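Local structure of fimbrin (Schizosaccharomyces pombe, 1RT8) at residues K164-L167 and R168-N171. The protein binds actin filaments and crosslinks them through two tandem actin-binding regions, supporting cell polarity, cytokinesis, mating and spore formation. Sequence-based numbering, arbitrary orientation.
Sequences KILL and RWFN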
ATOM      1  N   LYS A 164     -14.558  -3.655   0.509  1.00 33.92           N
ATOM      2  CA  LYS A 164     -15.087  -4.990   0.270  1.00 35.21           C
ATOM      3  C   LYS A 164     -15.122  -5.905   1.484  1.00 35.00           C
ATOM      4  O   LYS A 164     -15.629  -7.026   1.418  1.00 32.59           O
ATOM      5  CB  LYS A 164     -14.344  -5.641  -0.893  1.00 36.15           C
ATOM      6  CG  LYS A 164     -14.670  -4.953  -2.210  1.00 41.26           C
ATOM      7  CD  LYS A 164     -13.878  -5.509  -3.380  1.00 45.75           C
ATOM      8  CE  LYS A 164     -14.144  -4.688  -4.637  1.00 47.52           C
ATOM      9  NZ  LYS A 164     -13.379  -5.190  -5.808  1.00 48.68           N
ATOM     10  N   ILE A 165     -14.587  -5.424   2.598  1.00 35.82           N
ATOM     11  CA  ILE A 165     -14.620  -6.199   3.832  1.00 36.23           C
ATOM     12  C   ILE A 165     -15.737  -5.624   4.702  1.00 34.88           C
ATOM     13  O   ILE A 165     -16.462  -6.353   5.376  1.00 34.48           O
ATOM     14  CB  ILE A 165     -13.282  -6.099   4.597  1.00 38.33           C
ATOM     15  CG1 ILE A 165     -12.195  -6.866   3.842  1.00 38.54           C
ATOM     16  CG2 ILE A 165     -13.441  -6.657   6.011  1.00 37.79           C
ATOM     17  CD1 ILE A 165     -10.819  -6.763   4.477  1.00 41.81           C
ATOM     18  N   LEU A 166     -15.877  -4.303   4.664  1.00 33.10           N
ATOM     19  CA  LEU A 166     -16.887  -3.627   5.458  1.00 31.66           C
ATOM     20  C   LEU A 166     -18.316  -3.789   4.922  1.00 32.71           C
ATOM     21  O   LEU A 166     -19.260  -3.915   5.701  1.00 31.58           O
ATOM     22  CB  LEU A 166     -16.517  -2.151   5.597  1.00 31.43           C
ATOM     23  CG  LEU A 166     -15.259  -1.885   6.441  1.00 31.32           C
ATOM     24  CD1 LEU A 166     -14.868  -0.406   6.377  1.00 27.66           C
ATOM     25  CD2 LEU A 166     -15.532  -2.304   7.884  1.00 30.01           C
ATOM     26  N   LEU A 167     -18.475  -3.802   3.600  1.00 32.40           N
ATOM     27  CA  LEU A 167     -19.798  -3.960   3.003  1.00 34.34           C
ATOM     28  C   LEU A 167     -20.432  -5.290   3.388  1.00 35.11           C
ATOM     29  O   LEU A 167     -21.603  -5.338   3.752  1.00 34.33           O
ATOM     30  CB  LEU A 167     -19.720  -3.847   1.481  1.00 33.66           C
ATOM     31  CG  LEU A 167     -19.506  -2.422   0.971  1.00 34.10           C
ATOM     32  CD1 LEU A 167     -19.361  -2.439  -0.544  1.00 37.02           C
ATOM     33  CD2 LEU A 167     -20.676  -1.543   1.398  1.00 34.51           C
ATOM     34  N   ARG A 168     -19.659  -6.366   3.301  1.00 37.89           N
ATOM     35  CA  ARG A 168     -20.159  -7.684   3.674  1.00 38.91           C
ATOM     36  C   ARG A 168     -20.558  -7.661   5.153  1.00 37.29           C
ATOM     37  O   ARG A 168     -21.581  -8.217   5.550  1.00 37.55           O
ATOM     38  CB  ARG A 168     -19.076  -8.751   3.452  1.00 42.14           C
ATOM     39  CG  ARG A 168     -18.559  -8.854   2.020  1.00 47.25           C
ATOM     40  CD  ARG A 168     -17.702 -10.133   1.832  1.00 52.55           C
ATOM     41  NE  ARG A 168     -17.182 -10.264   0.469  1.00 55.51           N
ATOM     42  CZ  ARG A 168     -16.336 -11.209   0.065  1.00 56.99           C
ATOM     43  NH1 ARG A 168     -15.898 -12.126   0.914  1.00 57.72           N
ATOM     44  NH2 ARG A 168     -15.923 -11.238  -1.201  1.00 57.21           N
ATOM     45  N   TRP A 169     -19.734  -7.011   5.963  1.00 36.65           N
ATOM     46  CA  TRP A 169     -19.976  -6.894   7.400  1.00 36.16           C
ATOM     47  C   TRP A 169     -21.266  -6.118   7.673  1.00 36.65           C
ATOM     48  O   TRP A 169     -22.170  -6.604   8.353  1.00 36.74           O
ATOM     49  CB  TRP A 169     -18.801  -6.172   8.057  1.00 33.87           C
ATOM     50  CG  TRP A 169     -18.980  -5.898   9.518  1.00 33.95           C
ATOM     51  CD1 TRP A 169     -18.871  -6.797  10.545  1.00 33.86           C
ATOM     52  CD2 TRP A 169     -19.271  -4.630  10.123  1.00 34.77           C
ATOM     53  NE1 TRP A 169     -19.069  -6.164  11.749  1.00 32.96           N
ATOM     54  CE2 TRP A 169     -19.316  -4.835  11.520  1.00 33.01           C
ATOM     55  CE3 TRP A 169     -19.499  -3.341   9.619  1.00 33.30           C
ATOM     56  CZ2 TRP A 169     -19.579  -3.798  12.421  1.00 34.14           C
ATOM     57  CZ3 TRP A 169     -19.762  -2.309  10.515  1.00 33.58           C
ATOM     58  CH2 TRP A 169     -19.799  -2.546  11.901  1.00 33.98           C
ATOM     59  N   PHE A 170     -21.325  -4.901   7.144  1.00 35.29           N
ATOM     60  CA  PHE A 170     -22.481  -4.030   7.298  1.00 35.19           C
ATOM     61  C   PHE A 170     -23.741  -4.821   6.944  1.00 35.13           C
ATOM     62  O   PHE A 170     -24.692  -4.870   7.725  1.00 33.78           O
ATOM     63  CB  PHE A 170     -22.310  -2.813   6.368  1.00 35.06           C
ATOM     64  CG  PHE A 170     -23.202  -1.645   6.693  1.00 34.22           C
ATOM     65  CD1 PHE A 170     -22.764  -0.345   6.453  1.00 34.77           C
ATOM     66  CD2 PHE A 170     -24.475  -1.832   7.219  1.00 33.86           C
ATOM     67  CE1 PHE A 170     -23.572   0.749   6.733  1.00 34.99           C
ATOM     68  CE2 PHE A 170     -25.295  -0.744   7.502  1.00 34.53           C
ATOM     69  CZ  PHE A 170     -24.844   0.550   7.259  1.00 34.80           C
ATOM     70  N   ASN A 171     -23.734  -5.463   5.777  1.00 34.27           N
ATOM     71  CA  ASN A 171     -24.889  -6.238   5.336  1.00 35.60           C
ATOM     72  C   ASN A 171     -25.180  -7.460   6.194  1.00 36.93           C
ATOM     73  O   ASN A 171     -26.337  -7.836   6.371  1.00 38.26           O
ATOM     74  CB  ASN A 171     -24.731  -6.655   3.875  1.00 32.53           C
ATOM     75  CG  ASN A 171     -24.921  -5.498   2.927  1.00 33.90           C
ATOM     76  OD1 ASN A 171     -25.905  -4.757   3.024  1.00 33.18           O
ATOM     77  ND2 ASN A 171     -23.987  -5.330   1.999  1.00 31.92           N
TER
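Phe170 N donates to Leu166 O over 2.7 Å, almost straight at 176°, and one residue on Asn171 N reaches Leu167 O at 2.9 Å; both are i to i+4 bonds within helix 162-176. The turn before them is slacker: Trp169 N to Ile165 O is a weak bond of 3.4 Å. Lys164 O meets the side chain of Arg168 instead, whose CG packs on it at 3.5 Å while CD and NE run past slightly farther off. The arginine chain is extended from CG to NE, which carries the guanidinium obliquely past that carbonyl. Leu166 O lies at the edge of the Trp169 indole, near the ring plane, and CB of Trp169 sits 3.3 Å from Leu166 O. With CG anti to the backbone N (chi1 176°), the indole swings away from the preceding turn, and its CE3 makes just a loose apolar approach of 4.5 Å to Leu166 CD2. With CG beside its backbone N (chi1 -73°), Asn171 turns its amide back, ND2 lying 3.0 Å from Leu167 O. Farther out, Leu166 packs on helix 248-261, where Phe259 also meets the indole edge-to-face, and Phe170 lies against Tyr196 and Leu199 of helix 194-203. This is an amphipathic helix of the second calponin-homology domain, within the first actin-binding region: Leu166, Trp169 and Phe170 line its buried face, whereas Lys164 and Arg168 are exposed. The i to i+4 backbone bonds fix the turn from which Trp169 and Phe170 project, while Trp169 NE1, bonded to Pro263 O, and Asn171 OD1, bonded to Val183 N and Thr182 OG1, have their polarity satisfied beyond the helix and join it to those parts of the same chain.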